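Local coordinates for protein phosphoglycerate kinase (Coxiella burnetii, PDB 4NG4) that reversibly transfers a phosphoryl group between 1,3-bisphosphoglycerate and ADP, yielding 3-phosphoglycerate and ATP in the glycolytic direction, at residues 45-55 and 87-95; 141-152 and 168-178. All coordinates share one frame; numbering follows the deposited sequence.

Contact 1. Residues 45-55 and 87-95; sequences DERIVRALPTI and PVARLLSKK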
loop_
_atom_site.group_PDB
_atom_site.type_symbol
_atom_site.label_atom_id
_atom_site.label_comp_id
_atom_site.label_asym_id
_atom_site.label_seq_id
_atom_site.Cartn_x
_atom_site.Cartn_y
_atom_site.Cartn_z
ATOM N N ASP A 45 13.243 -2.236 11.518
ATOM C CA ASP A 45 12.343 -3.015 12.372
ATOM C C ASP A 45 10.984 -2.354 12.536
ATOM O O ASP A 45 10.213 -2.713 13.428
ATOM C CB ASP A 45 12.986 -3.204 13.744
ATOM C CG ASP A 45 13.260 -1.888 14.446
ATOM O OD1 ASP A 45 12.896 -0.828 13.896
ATOM O OD2 ASP A 45 13.841 -1.914 15.553
ATOM N N GLU A 46 10.692 -1.388 11.670
ATOM C CA GLU A 46 9.452 -0.627 11.770
ATOM C C GLU A 46 8.228 -1.553 11.817
ATOM O O GLU A 46 7.220 -1.212 12.450
ATOM C CB GLU A 46 9.360 0.394 10.616
ATOM C CG GLU A 46 8.048 1.195 10.506
ATOM C CD GLU A 46 7.791 2.165 11.653
ATOM O OE1 GLU A 46 8.331 1.968 12.760
ATOM O OE2 GLU A 46 7.014 3.123 11.444
ATOM N N ARG A 47 8.337 -2.728 11.190
ATOM C CA ARG A 47 7.222 -3.666 11.109
ATOM C C ARG A 47 6.992 -4.356 12.427
ATOM O O ARG A 47 5.850 -4.609 12.807
ATOM C CB ARG A 47 7.452 -4.709 10.026
ATOM C CG ARG A 47 7.981 -4.114 8.753
ATOM C CD ARG A 47 7.773 -4.985 7.535
ATOM N NE ARG A 47 8.420 -4.354 6.380
ATOM C CZ ARG A 47 8.278 -4.739 5.114
ATOM N NH1 ARG A 47 7.507 -5.766 4.797
ATOM N NH2 ARG A 47 8.915 -4.075 4.162
ATOM N N ILE A 48 8.072 -4.674 13.126
ATOM C CA ILE A 48 7.947 -5.245 14.468
ATOM C C ILE A 48 7.322 -4.206 15.398
ATOM O O ILE A 48 6.360 -4.506 16.109
ATOM C CB ILE A 48 9.304 -5.694 15.052
ATOM C CG1 ILE A 48 9.983 -6.725 14.135
ATOM C CG2 ILE A 48 9.113 -6.274 16.449
ATOM C CD1 ILE A 48 11.500 -6.627 14.143
ATOM N N VAL A 49 7.865 -2.985 15.368
ATOM C CA VAL A 49 7.365 -1.875 16.197
ATOM C C VAL A 49 5.862 -1.639 15.949
ATOM O O VAL A 49 5.104 -1.350 16.882
ATOM C CB VAL A 49 8.174 -0.551 15.959
ATOM C CG1 VAL A 49 7.496 0.639 16.633
ATOM C CG2 VAL A 49 9.609 -0.680 16.457
ATOM N N ARG A 50 5.447 -1.784 14.691
ATOM C CA ARG A 50 4.043 -1.618 14.302
ATOM C C ARG A 50 3.186 -2.792 14.815
ATOM O O ARG A 50 2.108 -2.593 15.356
ATOM C CB ARG A 50 3.937 -1.495 12.773
ATOM C CG ARG A 50 3.220 -0.239 12.242
ATOM C CD ARG A 50 3.926 0.361 10.999
ATOM N NE ARG A 50 4.540 -0.674 10.158
ATOM C CZ ARG A 50 5.334 -0.447 9.112
ATOM N NH1 ARG A 50 5.612 0.802 8.727
ATOM N NH2 ARG A 50 5.845 -1.478 8.434
ATOM N N ALA A 51 3.688 -4.010 14.665
ATOM C CA ALA A 51 2.957 -5.206 15.075
ATOM C C ALA A 51 2.895 -5.409 16.598
ATOM O O ALA A 51 2.045 -6.162 17.088
ATOM C CB ALA A 51 3.555 -6.442 14.406
ATOM N N LEU A 52 3.772 -4.748 17.350
ATOM C CA LEU A 52 3.891 -5.024 18.781
ATOM C C LEU A 52 2.560 -4.952 19.551
ATOM O O LEU A 52 2.183 -5.913 20.212
ATOM C CB LEU A 52 4.919 -4.096 19.422
ATOM C CG LEU A 52 5.507 -4.653 20.705
ATOM C CD1 LEU A 52 6.478 -5.777 20.354
ATOM C CD2 LEU A 52 6.183 -3.552 21.512
ATOM N N PRO A 53 1.829 -3.831 19.455
ATOM C CA PRO A 53 0.627 -3.673 20.295
ATOM C C PRO A 53 -0.386 -4.822 20.202
ATOM O O PRO A 53 -0.988 -5.189 21.212
ATOM C CB PRO A 53 0.001 -2.368 19.773
ATOM C CG PRO A 53 1.118 -1.652 19.075
ATOM C CD PRO A 53 1.971 -2.721 18.496
ATOM N N THR A 54 -0.573 -5.361 18.995
ATOM C CA THR A 54 -1.459 -6.508 18.775
ATOM C C THR A 54 -1.016 -7.687 19.631
ATOM O O THR A 54 -1.845 -8.407 20.189
ATOM C CB THR A 54 -1.471 -6.958 17.290
ATOM O OG1 THR A 54 -2.100 -5.957 16.482
ATOM C CG2 THR A 54 -2.214 -8.283 17.124
ATOM N N ILE A 55 0.296 -7.864 19.736
ATOM C CA ILE A 55 0.874 -8.924 20.547
ATOM C C ILE A 55 0.817 -8.561 22.045
ATOM O O ILE A 55 0.685 -9.447 22.897
ATOM C CB ILE A 55 2.324 -9.228 20.097
ATOM C CG1 ILE A 55 2.348 -9.622 18.607
ATOM C CG2 ILE A 55 2.916 -10.350 20.932
ATOM C CD1 ILE A 55 3.723 -9.659 17.986
ATOM N N PRO A 87 16.309 -13.964 14.165
ATOM C CA PRO A 87 16.646 -12.589 14.594
ATOM C C PRO A 87 15.423 -11.773 15.032
ATOM O O PRO A 87 15.516 -10.938 15.931
ATOM C CB PRO A 87 17.303 -11.977 13.347
ATOM C CG PRO A 87 17.808 -13.145 12.560
ATOM C CD PRO A 87 16.766 -14.214 12.781
ATOM N N VAL A 88 14.284 -12.033 14.410
ATOM C CA VAL A 88 13.049 -11.413 14.828
ATOM C C VAL A 88 12.712 -11.879 16.234
ATOM O O VAL A 88 12.412 -11.057 17.098
ATOM C CB VAL A 88 11.887 -11.774 13.898
ATOM C CG1 VAL A 88 10.609 -11.034 14.333
ATOM C CG2 VAL A 88 12.255 -11.464 12.454
ATOM N N ALA A 89 12.793 -13.192 16.462
ATOM C CA ALA A 89 12.426 -13.809 17.745
ATOM C C ALA A 89 13.239 -13.255 18.920
ATOM O O ALA A 89 12.734 -13.136 20.052
ATOM C CB ALA A 89 12.582 -15.316 17.662
ATOM N N ARG A 90 14.501 -12.930 18.659
ATOM C CA ARG A 90 15.322 -12.276 19.661
ATOM C C ARG A 90 14.842 -10.841 19.840
ATOM O O ARG A 90 14.707 -10.352 20.962
ATOM C CB ARG A 90 16.797 -12.308 19.249
ATOM C CG ARG A 90 17.434 -13.695 19.377
ATOM C CD ARG A 90 18.891 -13.705 18.919
ATOM N NE ARG A 90 19.009 -13.624 17.462
ATOM C CZ ARG A 90 20.165 -13.579 16.796
ATOM N NH1 ARG A 90 21.332 -13.601 17.446
ATOM N NH2 ARG A 90 20.154 -13.507 15.469
ATOM N N LEU A 91 14.571 -10.171 18.724
ATOM C CA LEU A 91 14.177 -8.767 18.747
ATOM C C LEU A 91 12.766 -8.550 19.319
ATOM O O LEU A 91 12.466 -7.467 19.812
ATOM C CB LEU A 91 14.314 -8.170 17.339
ATOM C CG LEU A 91 14.428 -6.645 17.179
ATOM C CD1 LEU A 91 13.058 -6.012 17.050
ATOM C CD2 LEU A 91 15.222 -6.012 18.308
ATOM N N LEU A 92 11.918 -9.579 19.265
ATOM C CA LEU A 92 10.584 -9.557 19.897
ATOM C C LEU A 92 10.655 -9.690 21.413
ATOM O O LEU A 92 9.949 -8.986 22.137
ATOM C CB LEU A 92 9.712 -10.700 19.367
ATOM C CG LEU A 92 8.794 -10.424 18.179
ATOM C CD1 LEU A 92 8.251 -11.738 17.638
ATOM C CD2 LEU A 92 7.663 -9.509 18.595
ATOM N N SER A 93 11.475 -10.626 21.888
ATOM C CA SER A 93 11.643 -10.862 23.326
ATOM C C SER A 93 12.176 -9.601 23.993
ATOM O O SER A 93 11.667 -9.177 25.028
ATOM C CB SER A 93 12.590 -12.037 23.577
ATOM O OG SER A 93 12.189 -13.178 22.832
ATOM N N LYS A 94 13.186 -8.995 23.370
ATOM C CA LYS A 94 13.769 -7.733 23.837
ATOM C C LYS A 94 12.669 -6.703 24.095
ATOM O O LYS A 94 12.725 -5.955 25.074
ATOM C CB LYS A 94 14.794 -7.202 22.817
ATOM C CG LYS A 94 15.908 -6.340 23.396
ATOM C CD LYS A 94 17.172 -6.397 22.535
ATOM C CE LYS A 94 18.300 -5.514 23.082
ATOM N NZ LYS A 94 18.843 -5.990 24.386
ATOM N N LYS A 95 11.655 -6.694 23.233
ATOM C CA LYS A 95 10.527 -5.780 23.373
ATOM C C LYS A 95 9.567 -6.230 24.470
ATOM O O LYS A 95 9.008 -5.399 25.182
ATOM C CB LYS A 95 9.772 -5.661 22.052
ATOM C CG LYS A 95 10.584 -5.054 20.896
ATOM C CD LYS A 95 11.016 -3.614 21.187
ATOM C CE LYS A 95 11.057 -2.765 19.922
ATOM N NZ LYS A 95 11.990 -3.311 18.906
#
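I48 and L91 meet where two helices of the N-terminal Rossmann-like domain of phosphoglycerate kinase cross. Helix 46-60 and helix 86-94 belong to the helical layer over the parallel sheet. Their short segments pass 11.0 Å apart at a signed angle of -53°. No hydrogen bond joins them; most of the contact is apolar packing, including the alkyl part of K95.

I48 can be followed outward from CB. Its CB points toward helix 86-94 and carries two branches. CG2 stands anti to the backbone N and touches two leucine methyls, L91 CD1 and L92 CD2, the second at 4.1 Å. CG1 leaves beside the backbone N and faces V88 CG1 across 4.4 Å. From there CD1 reaches L91 CD1. I48 also packs on V35.

One turn on, L52 takes over. Its CD1 rests on K95 CB, the root of that lysine's side chain, at 3.7 Å. I55 meets L92 at about a right angle, and its CD1 lies 4.0 Å from L92 CD2. L92 CD2 thus meets I48, L52 and I55. V88 and L92 also touch L119 of strand 117-120, so the helix 86-94 side of the seam continues down to the sheet.

V88 also lies near L33, a predicted substrate-binding residue. K95 is bent at chi2, chi3 and chi4, and its CE comes 4.3 Å from V49 CG2. This brings its amine near the carboxylate of D45, beyond salt-bridge range: K95 NZ is 4.1 Å from D45 OD2.

Contact 2. Residues 141-152 and 168-178; sequences AELCDIFVMDAF and YAKLACAGPLL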
loop_
_atom_site.group_PDB
_atom_site.type_symbol
_atom_site.label_atom_id
_atom_site.label_comp_id
_atom_site.label_asym_id
_atom_site.label_seq_id
_atom_site.Cartn_x
_atom_site.Cartn_y
_atom_site.Cartn_z
ATOM N N ALA A 141 -5.534 -24.588 11.032
ATOM C CA ALA A 141 -6.791 -24.287 11.727
ATOM C C ALA A 141 -7.010 -25.190 12.935
ATOM O O ALA A 141 -7.676 -24.804 13.900
ATOM C CB ALA A 141 -7.957 -24.414 10.775
ATOM N N GLU A 142 -6.459 -26.399 12.853
ATOM C CA GLU A 142 -6.443 -27.364 13.957
ATOM C C GLU A 142 -5.714 -26.790 15.175
ATOM O O GLU A 142 -6.161 -26.961 16.309
ATOM C CB GLU A 142 -5.736 -28.652 13.494
ATOM C CG GLU A 142 -6.252 -29.947 14.090
ATOM C CD GLU A 142 -7.650 -30.313 13.612
ATOM O OE1 GLU A 142 -8.205 -29.606 12.742
ATOM O OE2 GLU A 142 -8.202 -31.314 14.115
ATOM N N LEU A 143 -4.607 -26.089 14.921
ATOM C CA LEU A 143 -3.688 -25.620 15.970
ATOM C C LEU A 143 -4.188 -24.439 16.824
ATOM O O LEU A 143 -3.503 -24.037 17.772
ATOM C CB LEU A 143 -2.327 -25.239 15.347
ATOM C CG LEU A 143 -1.552 -26.329 14.593
ATOM C CD1 LEU A 143 -0.499 -25.694 13.695
ATOM C CD2 LEU A 143 -0.910 -27.334 15.547
ATOM N N CYS A 144 -5.363 -23.887 16.522
ATOM C CA CYS A 144 -5.828 -22.710 17.258
ATOM C C CYS A 144 -7.346 -22.638 17.458
ATOM O O CYS A 144 -8.127 -23.183 16.675
ATOM C CB CYS A 144 -5.352 -21.441 16.548
ATOM S SG CYS A 144 -6.435 -20.950 15.208
ATOM N N ASP A 145 -7.738 -21.946 18.525
ATOM C CA ASP A 145 -9.138 -21.619 18.780
ATOM C C ASP A 145 -9.554 -20.439 17.909
ATOM O O ASP A 145 -10.601 -20.479 17.264
ATOM C CB ASP A 145 -9.348 -21.237 20.245
ATOM C CG ASP A 145 -9.087 -22.378 21.190
ATOM O OD1 ASP A 145 -9.837 -23.373 21.128
ATOM O OD2 ASP A 145 -8.143 -22.268 22.006
ATOM N N ILE A 146 -8.732 -19.386 17.914
ATOM C CA ILE A 146 -9.012 -18.161 17.165
ATOM C C ILE A 146 -7.861 -17.800 16.231
ATOM O O ILE A 146 -6.690 -17.908 16.607
ATOM C CB ILE A 146 -9.259 -16.958 18.106
ATOM C CG1 ILE A 146 -10.410 -17.242 19.076
ATOM C CG2 ILE A 146 -9.566 -15.704 17.293
ATOM C CD1 ILE A 146 -10.552 -16.195 20.138
ATOM N N PHE A 147 -8.208 -17.368 15.017
ATOM C CA PHE A 147 -7.234 -16.834 14.067
ATOM C C PHE A 147 -7.445 -15.341 13.892
ATOM O O PHE A 147 -8.569 -14.901 13.663
ATOM C CB PHE A 147 -7.360 -17.525 12.711
ATOM C CG PHE A 147 -6.423 -16.981 11.662
ATOM C CD1 PHE A 147 -5.051 -17.015 11.860
ATOM C CD2 PHE A 147 -6.912 -16.432 10.483
ATOM C CE1 PHE A 147 -4.181 -16.530 10.910
ATOM C CE2 PHE A 147 -6.046 -15.932 9.528
ATOM C CZ PHE A 147 -4.675 -15.985 9.743
ATOM N N VAL A 148 -6.357 -14.578 13.987
ATOM C CA VAL A 148 -6.397 -13.132 13.828
ATOM C C VAL A 148 -5.541 -12.718 12.627
ATOM O O VAL A 148 -4.309 -12.767 12.702
ATOM C CB VAL A 148 -5.881 -12.427 15.091
ATOM C CG1 VAL A 148 -6.056 -10.934 14.970
ATOM C CG2 VAL A 148 -6.619 -12.928 16.292
ATOM N N MET A 149 -6.194 -12.340 11.525
ATOM C CA MET A 149 -5.498 -11.798 10.363
ATOM C C MET A 149 -5.191 -10.343 10.619
ATOM O O MET A 149 -6.065 -9.489 10.493
ATOM C CB MET A 149 -6.329 -11.941 9.080
ATOM C CG MET A 149 -5.651 -11.391 7.800
ATOM S SD MET A 149 -3.910 -11.837 7.643
ATOM C CE MET A 149 -3.661 -11.698 5.879
ATOM N N ASP A 150 -3.937 -10.071 10.958
ATOM C CA ASP A 150 -3.473 -8.729 11.260
ATOM C C ASP A 150 -2.384 -8.315 10.268
ATOM O O ASP A 150 -1.450 -7.615 10.650
ATOM C CB ASP A 150 -2.934 -8.721 12.691
ATOM C CG ASP A 150 -2.709 -7.329 13.239
ATOM O OD1 ASP A 150 -3.590 -6.449 13.056
ATOM O OD2 ASP A 150 -1.647 -7.122 13.876
ATOM N N ALA A 151 -2.518 -8.729 9.001
ATOM C CA ALA A 151 -1.459 -8.547 7.988
ATOM C C ALA A 151 -1.949 -8.022 6.611
ATOM O O ALA A 151 -1.878 -8.734 5.591
ATOM C CB ALA A 151 -0.706 -9.858 7.815
ATOM N N PHE A 152 -2.414 -6.769 6.581
ATOM C CA PHE A 152 -2.960 -6.171 5.354
ATOM C C PHE A 152 -1.980 -6.196 4.167
ATOM O O PHE A 152 -2.403 -6.364 3.017
ATOM C CB PHE A 152 -3.431 -4.732 5.608
ATOM C CG PHE A 152 -4.114 -4.089 4.419
ATOM C CD1 PHE A 152 -5.479 -4.247 4.216
ATOM C CD2 PHE A 152 -3.398 -3.330 3.512
ATOM C CE1 PHE A 152 -6.119 -3.666 3.127
ATOM C CE2 PHE A 152 -4.030 -2.744 2.430
ATOM C CZ PHE A 152 -5.393 -2.915 2.235
ATOM N N TYR A 168 -11.085 -22.147 7.456
ATOM C CA TYR A 168 -11.391 -23.344 8.277
ATOM C C TYR A 168 -11.111 -23.221 9.794
ATOM O O TYR A 168 -11.141 -24.226 10.506
ATOM C CB TYR A 168 -10.609 -24.553 7.735
ATOM C CG TYR A 168 -10.823 -24.835 6.264
ATOM C CD1 TYR A 168 -12.000 -25.437 5.818
ATOM C CD2 TYR A 168 -9.851 -24.502 5.319
ATOM C CE1 TYR A 168 -12.214 -25.702 4.469
ATOM C CE2 TYR A 168 -10.051 -24.759 3.955
ATOM C CZ TYR A 168 -11.241 -25.365 3.543
ATOM O OH TYR A 168 -11.463 -25.634 2.209
ATOM N N ALA A 169 -10.827 -22.014 10.281
ATOM C CA ALA A 169 -10.532 -21.802 11.705
ATOM C C ALA A 169 -11.824 -21.594 12.499
ATOM O O ALA A 169 -12.696 -20.842 12.063
ATOM C CB ALA A 169 -9.608 -20.615 11.887
ATOM N N LYS A 170 -11.930 -22.259 13.657
ATOM C CA LYS A 170 -13.103 -22.168 14.563
ATOM C C LYS A 170 -13.689 -20.768 14.649
ATOM O O LYS A 170 -14.890 -20.580 14.522
ATOM C CB LYS A 170 -12.711 -22.599 15.985
ATOM C CG LYS A 170 -12.935 -24.080 16.312
ATOM C CD LYS A 170 -11.791 -24.668 17.152
ATOM C CE LYS A 170 -10.574 -24.990 16.264
ATOM N NZ LYS A 170 -9.420 -25.579 17.016
ATOM N N LEU A 171 -12.809 -19.791 14.852
ATOM C CA LEU A 171 -13.185 -18.394 15.007
ATOM C C LEU A 171 -12.135 -17.546 14.271
ATOM O O LEU A 171 -10.939 -17.687 14.524
ATOM C CB LEU A 171 -13.246 -18.072 16.508
ATOM C CG LEU A 171 -14.397 -17.238 17.090
ATOM C CD1 LEU A 171 -15.649 -17.273 16.226
ATOM C CD2 LEU A 171 -14.729 -17.690 18.519
ATOM N N ALA A 172 -12.569 -16.707 13.331
ATOM C CA ALA A 172 -11.628 -15.889 12.537
ATOM C C ALA A 172 -12.011 -14.411 12.561
ATOM O O ALA A 172 -13.197 -14.068 12.503
ATOM C CB ALA A 172 -11.550 -16.399 11.104
ATOM N N CYS A 173 -11.003 -13.548 12.651
ATOM C CA CYS A 173 -11.215 -12.108 12.768
ATOM C C CYS A 173 -10.002 -11.321 12.261
ATOM O O CYS A 173 -8.989 -11.901 11.862
ATOM C CB CYS A 173 -11.485 -11.751 14.222
ATOM S SG CYS A 173 -10.115 -12.128 15.278
ATOM N N ALA A 174 -10.124 -9.997 12.280
ATOM C CA ALA A 174 -9.025 -9.111 11.919
ATOM C C ALA A 174 -8.438 -8.464 13.175
ATOM O O ALA A 174 -9.162 -8.199 14.136
ATOM C CB ALA A 174 -9.509 -8.052 10.945
ATOM N N GLY A 175 -7.130 -8.218 13.154
ATOM C CA GLY A 175 -6.450 -7.507 14.231
ATOM C C GLY A 175 -6.566 -6.008 14.038
ATOM O O GLY A 175 -7.083 -5.561 13.013
ATOM N N PRO A 176 -6.075 -5.215 15.013
ATOM C CA PRO A 176 -6.177 -3.747 14.959
ATOM C C PRO A 176 -5.375 -3.039 13.843
ATOM O O PRO A 176 -5.769 -1.963 13.403
ATOM C CB PRO A 176 -5.697 -3.303 16.348
ATOM C CG PRO A 176 -4.883 -4.407 16.844
ATOM C CD PRO A 176 -5.449 -5.666 16.264
ATOM N N LEU A 177 -4.275 -3.618 13.373
ATOM C CA LEU A 177 -3.520 -2.983 12.283
ATOM C C LEU A 177 -4.301 -3.023 10.975
ATOM O O LEU A 177 -4.468 -2.001 10.324
ATOM C CB LEU A 177 -2.138 -3.617 12.109
ATOM C CG LEU A 177 -1.046 -2.974 12.957
ATOM C CD1 LEU A 177 -1.405 -3.017 14.441
ATOM C CD2 LEU A 177 0.277 -3.667 12.695
ATOM N N LEU A 178 -4.795 -4.205 10.618
ATOM C CA LEU A 178 -5.638 -4.377 9.441
ATOM C C LEU A 178 -6.859 -3.490 9.623
ATOM O O LEU A 178 -7.381 -2.949 8.642
ATOM C CB LEU A 178 -6.003 -5.860 9.258
ATOM C CG LEU A 178 -6.683 -6.318 7.967
ATOM C CD1 LEU A 178 -6.381 -7.773 7.728
ATOM C CD2 LEU A 178 -8.202 -6.083 8.012
#
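The F152 ring has L178 CG at its edge, near the ring plane, while the F147 ring has the backbone N of M149 over one face, toward the rim. F147 CB packs on A169 CB at 3.9 Å. The contact joins elements of a beta-alpha-beta unit, in which strands 146-149 and 171-174 run parallel. Strand 171-174 is an outermost strand of the sheet.

Backbone bonds switch from strand to strand. F147 N gives a nearly straight bond to L171 O (2.8 Å, 169°). C173 N then binds F147 O, and M149 N binds C173 O. V148 and C173 share one sheet face, where V148 CG2 meets C173 SG at 3.7 Å. M149 points to the other face; its CG touches L178 CD1, the two side chains crossing at about a right angle.

Beyond the strands, K170 NZ bonds to C144 O at 2.7 Å from above the carbonyl plane. At the other end, G175 N binds M149 O. D150 CG stands anti to its own N (chi1 -167°), which swings the carboxylate over the start of helix 176-190. There D150 OD1 accepts L177 N through its syn lone pair, at 2.9 Å.

In the fold
From the N terminus the chain reaches helix 46-60 first. Contact 1 closes when helix 86-94 packs against it, after the chain has passed through strand 64-69. The chain then adds strands 102-103 and 117-120 before contact 2 opens. Contact 2 closes over helix 160-168 and leads into helix 176-190. The two loops follow in series, neither nested nor crossed. Contact 1 joins two helices over the sheet; contact 2 joins its last two strands. Their centres are 19 Å apart, yet they touch through helix 46-60: T54 OG1 probably hydrogen-bonds D150 OD2 (2.9 Å), and T54 also packs on P176 and L177.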